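Long-range contact in pollen allergen Phl p 6 (Phleum pratense, PDB 6TRK), which is a grass pollen allergen of the Poa p IX/Phl p VI family, an all-helical protein possibly with ribonuclease activity: residues Lys62-Ala74 against Ala85-Ile97. The protein carries 1 engineered substitution. Sequence-based numbering, arbitrary orientation. Where two conformers were deposited one is given.
Sequences KLDEVYNAAYNAA and AFVLHFSEALRII. With ZN (zinc ion), chain C.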
loop_
_atom_site.group_PDB
_atom_site.type_symbol
_atom_site.label_atom_id
_atom_site.label_comp_id
_atom_site.label_asym_id
_atom_site.label_seq_id
_atom_site.Cartn_x
_atom_site.Cartn_y
_atom_site.Cartn_z
ATOM N N LYS A 62 -0.072 10.743 -6.274
ATOM C CA LYS A 62 0.920 10.183 -5.353
ATOM C C LYS A 62 0.528 8.759 -4.940
ATOM O O LYS A 62 1.376 7.863 -4.941
ATOM C CB LYS A 62 1.047 11.098 -4.140
ATOM C CG LYS A 62 1.664 12.475 -4.463
ATOM C CD LYS A 62 1.670 13.337 -3.192
ATOM C CE LYS A 62 2.116 14.754 -3.434
ATOM N NZ LYS A 62 2.063 15.507 -2.147
ATOM N N LEU A 63 -0.750 8.542 -4.602
ATOM C CA LEU A 63 -1.206 7.193 -4.305
ATOM C C LEU A 63 -1.031 6.284 -5.510
ATOM O O LEU A 63 -0.561 5.141 -5.356
ATOM C CB LEU A 63 -2.660 7.204 -3.835
ATOM C CG LEU A 63 -2.902 7.821 -2.447
ATOM C CD1 LEU A 63 -4.420 7.877 -2.170
ATOM C CD2 LEU A 63 -2.189 7.031 -1.391
ATOM N N ASP A 64 -1.351 6.772 -6.726
ATOM C CA ASP A 64 -1.137 5.958 -7.926
ATOM C C ASP A 64 0.330 5.485 -8.016
ATOM O O ASP A 64 0.603 4.333 -8.370
ATOM C CB ASP A 64 -1.454 6.739 -9.205
ATOM C CG ASP A 64 -2.919 7.063 -9.400
ATOM O OD1 ASP A 64 -3.824 6.425 -8.805
ATOM O OD2 ASP A 64 -3.167 7.984 -10.225
ATOM N N GLU A 65 1.286 6.382 -7.711
ATOM C CA GLU A 65 2.693 6.020 -7.772
ATOM C C GLU A 65 3.071 4.955 -6.741
ATOM O O GLU A 65 3.899 4.071 -7.015
ATOM C CB GLU A 65 3.550 7.278 -7.605
ATOM C CG GLU A 65 5.042 6.997 -7.536
ATOM C CD GLU A 65 5.685 6.412 -8.795
ATOM O OE1 GLU A 65 5.097 6.514 -9.903
ATOM O OE2 GLU A 65 6.830 5.875 -8.686
ATOM N N VAL A 66 2.538 5.062 -5.518
ATOM C CA VAL A 66 2.794 4.047 -4.493
ATOM C C VAL A 66 2.297 2.683 -4.975
ATOM O O VAL A 66 3.004 1.668 -4.878
ATOM C CB VAL A 66 2.102 4.444 -3.174
ATOM C CG1 VAL A 66 2.218 3.378 -2.107
ATOM C CG2 VAL A 66 2.638 5.756 -2.651
ATOM N N TYR A 67 1.065 2.636 -5.489
ATOM C CA TYR A 67 0.533 1.366 -5.971
ATOM C C TYR A 67 1.363 0.845 -7.139
ATOM O O TYR A 67 1.742 -0.330 -7.166
ATOM C CB TYR A 67 -0.927 1.507 -6.384
ATOM C CG TYR A 67 -1.496 0.238 -6.978
ATOM C CD1 TYR A 67 -1.872 -0.817 -6.172
ATOM C CD2 TYR A 67 -1.636 0.101 -8.352
ATOM C CE1 TYR A 67 -2.393 -1.991 -6.722
ATOM C CE2 TYR A 67 -2.135 -1.051 -8.908
ATOM C CZ TYR A 67 -2.510 -2.092 -8.091
ATOM O OH TYR A 67 -3.021 -3.243 -8.656
ATOM N N ASN A 68 1.682 1.721 -8.102
ATOM C CA ASN A 68 2.474 1.263 -9.237
ATOM C C ASN A 68 3.829 0.741 -8.787
ATOM O O ASN A 68 4.327 -0.272 -9.299
ATOM C CB ASN A 68 2.617 2.408 -10.248
ATOM C CG ASN A 68 1.302 2.699 -10.977
ATOM O OD1 ASN A 68 0.452 1.809 -11.106
ATOM N ND2 ASN A 68 1.119 3.942 -11.436
ATOM N N ALA A 69 4.471 1.440 -7.866
ATOM C CA ALA A 69 5.769 0.965 -7.386
ATOM C C ALA A 69 5.667 -0.472 -6.876
ATOM O O ALA A 69 6.513 -1.334 -7.167
ATOM C CB ALA A 69 6.269 1.874 -6.261
ATOM N N ALA A 70 4.631 -0.726 -6.074
ATOM C CA ALA A 70 4.446 -2.035 -5.468
ATOM C C ALA A 70 4.010 -3.097 -6.472
ATOM O O ALA A 70 4.569 -4.197 -6.488
ATOM C CB ALA A 70 3.408 -1.914 -4.347
ATOM N N TYR A 71 3.001 -2.790 -7.296
ATOM C CA TYR A 71 2.522 -3.749 -8.277
ATOM C C TYR A 71 3.617 -4.103 -9.269
ATOM O O TYR A 71 3.805 -5.272 -9.613
ATOM C CB TYR A 71 1.311 -3.192 -9.004
ATOM C CG TYR A 71 0.810 -4.156 -10.059
ATOM C CD1 TYR A 71 -0.124 -5.131 -9.733
ATOM C CD2 TYR A 71 1.294 -4.110 -11.357
ATOM C CE1 TYR A 71 -0.575 -6.020 -10.679
ATOM C CE2 TYR A 71 0.839 -5.008 -12.323
ATOM C CZ TYR A 71 -0.087 -5.958 -11.968
ATOM O OH TYR A 71 -0.541 -6.853 -12.902
ATOM N N ASN A 72 4.414 -3.099 -9.679
ATOM C CA ASN A 72 5.438 -3.388 -10.668
ATOM C C ASN A 72 6.590 -4.187 -10.068
ATOM O O ASN A 72 7.143 -5.074 -10.727
ATOM C CB ASN A 72 5.935 -2.099 -11.327
ATOM C CG ASN A 72 4.939 -1.514 -12.322
ATOM O OD1 ASN A 72 4.266 -2.237 -13.056
ATOM N ND2 ASN A 72 4.855 -0.203 -12.375
ATOM N N ALA A 73 6.970 -3.920 -8.805
ATOM C CA ALA A 73 8.010 -4.736 -8.194
ATOM C C ALA A 73 7.556 -6.188 -8.085
ATOM O O ALA A 73 8.330 -7.113 -8.364
ATOM C CB ALA A 73 8.362 -4.162 -6.812
ATOM N N ALA A 74 6.293 -6.400 -7.704
ATOM C CA ALA A 74 5.758 -7.753 -7.628
ATOM C C ALA A 74 5.661 -8.391 -9.009
ATOM O O ALA A 74 5.966 -9.574 -9.161
ATOM C CB ALA A 74 4.387 -7.726 -6.938
ATOM N N ALA A 85 7.978 -8.531 -2.260
ATOM C CA ALA A 85 8.305 -7.402 -3.121
ATOM C C ALA A 85 7.214 -6.344 -3.089
ATOM O O ALA A 85 7.502 -5.145 -3.034
ATOM C CB ALA A 85 8.525 -7.842 -4.564
ATOM N N PHE A 86 5.944 -6.767 -3.131
ATOM C CA PHE A 86 4.871 -5.791 -3.018
ATOM C C PHE A 86 4.918 -5.039 -1.686
ATOM O O PHE A 86 4.862 -3.789 -1.653
ATOM C CB PHE A 86 3.503 -6.476 -3.163
ATOM C CG PHE A 86 2.363 -5.492 -3.357
ATOM C CD1 PHE A 86 1.864 -4.743 -2.309
ATOM C CD2 PHE A 86 1.777 -5.323 -4.607
ATOM C CE1 PHE A 86 0.848 -3.828 -2.475
ATOM C CE2 PHE A 86 0.706 -4.433 -4.766
ATOM C CZ PHE A 86 0.258 -3.684 -3.698
ATOM N N VAL A 87 4.961 -5.787 -0.584
ATOM C CA VAL A 87 4.893 -5.226 0.753
ATOM C C VAL A 87 6.034 -4.254 0.994
ATOM O O VAL A 87 5.818 -3.160 1.514
ATOM C CB VAL A 87 4.906 -6.362 1.784
ATOM C CG1 VAL A 87 5.111 -5.823 3.197
ATOM C CG2 VAL A 87 3.598 -7.149 1.714
ATOM N N LEU A 88 7.247 -4.633 0.582
ATOM C CA LEU A 88 8.398 -3.760 0.790
ATOM C C LEU A 88 8.226 -2.444 0.052
ATOM O O LEU A 88 8.482 -1.367 0.602
ATOM C CB LEU A 88 9.674 -4.484 0.357
ATOM C CG LEU A 88 10.947 -3.677 0.349
ATOM C CD1 LEU A 88 11.306 -3.278 1.754
ATOM C CD2 LEU A 88 12.073 -4.502 -0.236
ATOM N N HIS A 89 7.851 -2.497 -1.222
ATOM C CA HIS A 89 7.828 -1.245 -1.982
ATOM C C HIS A 89 6.595 -0.409 -1.678
ATOM O O HIS A 89 6.672 0.829 -1.666
ATOM C CB HIS A 89 7.956 -1.542 -3.467
ATOM C CG HIS A 89 9.295 -2.100 -3.823
ATOM N ND1 HIS A 89 9.600 -3.448 -3.744
ATOM C CD2 HIS A 89 10.439 -1.476 -4.181
ATOM C CE1 HIS A 89 10.866 -3.630 -4.069
ATOM N NE2 HIS A 89 11.404 -2.444 -4.332
ATOM N N PHE A 90 5.479 -1.053 -1.341
ATOM C CA PHE A 90 4.301 -0.291 -0.949
ATOM C C PHE A 90 4.574 0.499 0.335
ATOM O O PHE A 90 4.325 1.708 0.415
ATOM C CB PHE A 90 3.079 -1.231 -0.761
ATOM C CG PHE A 90 1.780 -0.463 -0.675
ATOM C CD1 PHE A 90 1.301 -0.063 0.548
ATOM C CD2 PHE A 90 1.069 -0.119 -1.820
ATOM C CE1 PHE A 90 0.130 0.679 0.652
ATOM C CE2 PHE A 90 -0.091 0.640 -1.743
ATOM C CZ PHE A 90 -0.557 1.024 -0.480
ATOM N N SER A 91 5.106 -0.166 1.335
ATOM C CA SER A 91 5.336 0.506 2.611
ATOM C C SER A 91 6.384 1.610 2.493
ATOM O O SER A 91 6.203 2.684 3.064
ATOM C CB SER A 91 5.741 -0.512 3.661
ATOM O OG SER A 91 6.886 -1.232 3.328
ATOM N N GLU A 92 7.467 1.374 1.736
ATOM C CA GLU A 92 8.493 2.412 1.564
ATOM C C GLU A 92 7.969 3.584 0.742
ATOM O O GLU A 92 8.203 4.760 1.078
ATOM C CB GLU A 92 9.783 1.841 0.943
ATOM C CG GLU A 92 10.591 0.980 1.929
ATOM C CD GLU A 92 11.986 0.667 1.546
ATOM O OE1 GLU A 92 12.647 -0.008 2.386
ATOM O OE2 GLU A 92 12.445 1.025 0.445
ATOM N N ALA A 93 7.265 3.308 -0.351
ATOM C CA ALA A 93 6.772 4.410 -1.176
ATOM C C ALA A 93 5.719 5.231 -0.443
ATOM O O ALA A 93 5.674 6.449 -0.592
ATOM C CB ALA A 93 6.234 3.853 -2.494
ATOM N N LEU A 94 4.898 4.594 0.400
ATOM C CA LEU A 94 3.926 5.352 1.172
ATOM C C LEU A 94 4.614 6.293 2.155
ATOM O O LEU A 94 4.169 7.426 2.354
ATOM C CB LEU A 94 2.975 4.388 1.894
ATOM C CG LEU A 94 1.699 5.040 2.446
ATOM C CD1 LEU A 94 0.789 5.582 1.332
ATOM C CD2 LEU A 94 0.879 4.045 3.326
ATOM N N ARG A 95 5.718 5.857 2.757
ATOM C CA ARG A 95 6.456 6.760 3.636
ATOM C C ARG A 95 7.114 7.889 2.853
ATOM O O ARG A 95 7.201 9.015 3.346
ATOM C CB ARG A 95 7.475 5.959 4.455
ATOM C CG ARG A 95 6.810 5.131 5.561
ATOM C CD ARG A 95 7.799 4.560 6.597
ATOM N NE ARG A 95 8.540 3.405 6.093
ATOM C CZ ARG A 95 8.143 2.129 6.198
ATOM N NH1 ARG A 95 8.912 1.169 5.704
ATOM N NH2 ARG A 95 7.003 1.812 6.796
ATOM N N ILE A 96 7.538 7.630 1.617
ATOM C CA ILE A 96 8.132 8.688 0.819
ATOM C C ILE A 96 7.087 9.763 0.501
ATOM O O ILE A 96 7.338 10.960 0.690
ATOM C CB ILE A 96 8.796 8.103 -0.432
ATOM C CG1 ILE A 96 10.044 7.307 -0.016
ATOM C CG2 ILE A 96 9.152 9.193 -1.423
ATOM C CD1 ILE A 96 10.602 6.437 -1.080
ATOM N N ILE A 97 5.903 9.364 0.011
ATOM C CA ILE A 97 4.923 10.391 -0.331
ATOM C C ILE A 97 4.390 11.081 0.919
ATOM O O ILE A 97 3.927 12.227 0.839
ATOM C CB ILE A 97 3.774 9.855 -1.218
ATOM C CG1 ILE A 97 2.811 8.969 -0.447
ATOM C CG2 ILE A 97 4.338 9.105 -2.418
ATOM C CD1 ILE A 97 1.455 8.798 -1.121
HETATM ZN ZN ZN C . 14.563 -0.346 2.081
HETATM O O HOH W 1 4.219 14.396 -1.039
HETATM O O HOH W 2 14.828 -1.951 0.944
#
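The methyl of A70 lies over the centre of the F86 ring, its CB 3.5 Å from the ring centroid and only 4° off the normal, a nearly ideal CH-pi contact; CB of A74 meets the edge of the same ring. One turn along helix 82-98, the F90 ring takes CG1 of V66 on one face, displaced toward the rim and 3.6 Å from F90 CE2, while A70 CB lies in plane at its edge. A70 is thus shared by both phenylalanines, over the face of one and beside the other. In each, CG stands anti to the backbone N (chi1 -167°), which carries the ring along the flank of helix 60-76. The H89 imidazole has A73 CB on one face, 3.4 Å from H89 ND1, and L88 CG on the other. Its ND1 donates a nearly straight bond to A85 O (2.8 Å) exactly in the ring plane, which fixes the ring's rotation; A85 O also accepts from H89 N.

Toward the start of 62-74 and the end of 85-97, V66 enters as a knob among F90, A93, L94 and I97, its CG1 4.1 Å from A93 CB. The backbones come nearest at A70 and F86; A69 CB and A93 CB also touch. Beyond the knob, a water accepts from K62 NZ and donates to I97 O. On the outer side of helix 82-98, E92 OE1 binds a zinc ion together with H104 and a water. F37 and F41 pack edge-to-face on F86, and F18 meets F90, so both rings continue into the core formed with helices 2-23 and 30-55. The two segments run antiparallel at 159°, their axes 7.6 Å apart, as a helical hairpin within the four-helix bundle of this allergen family.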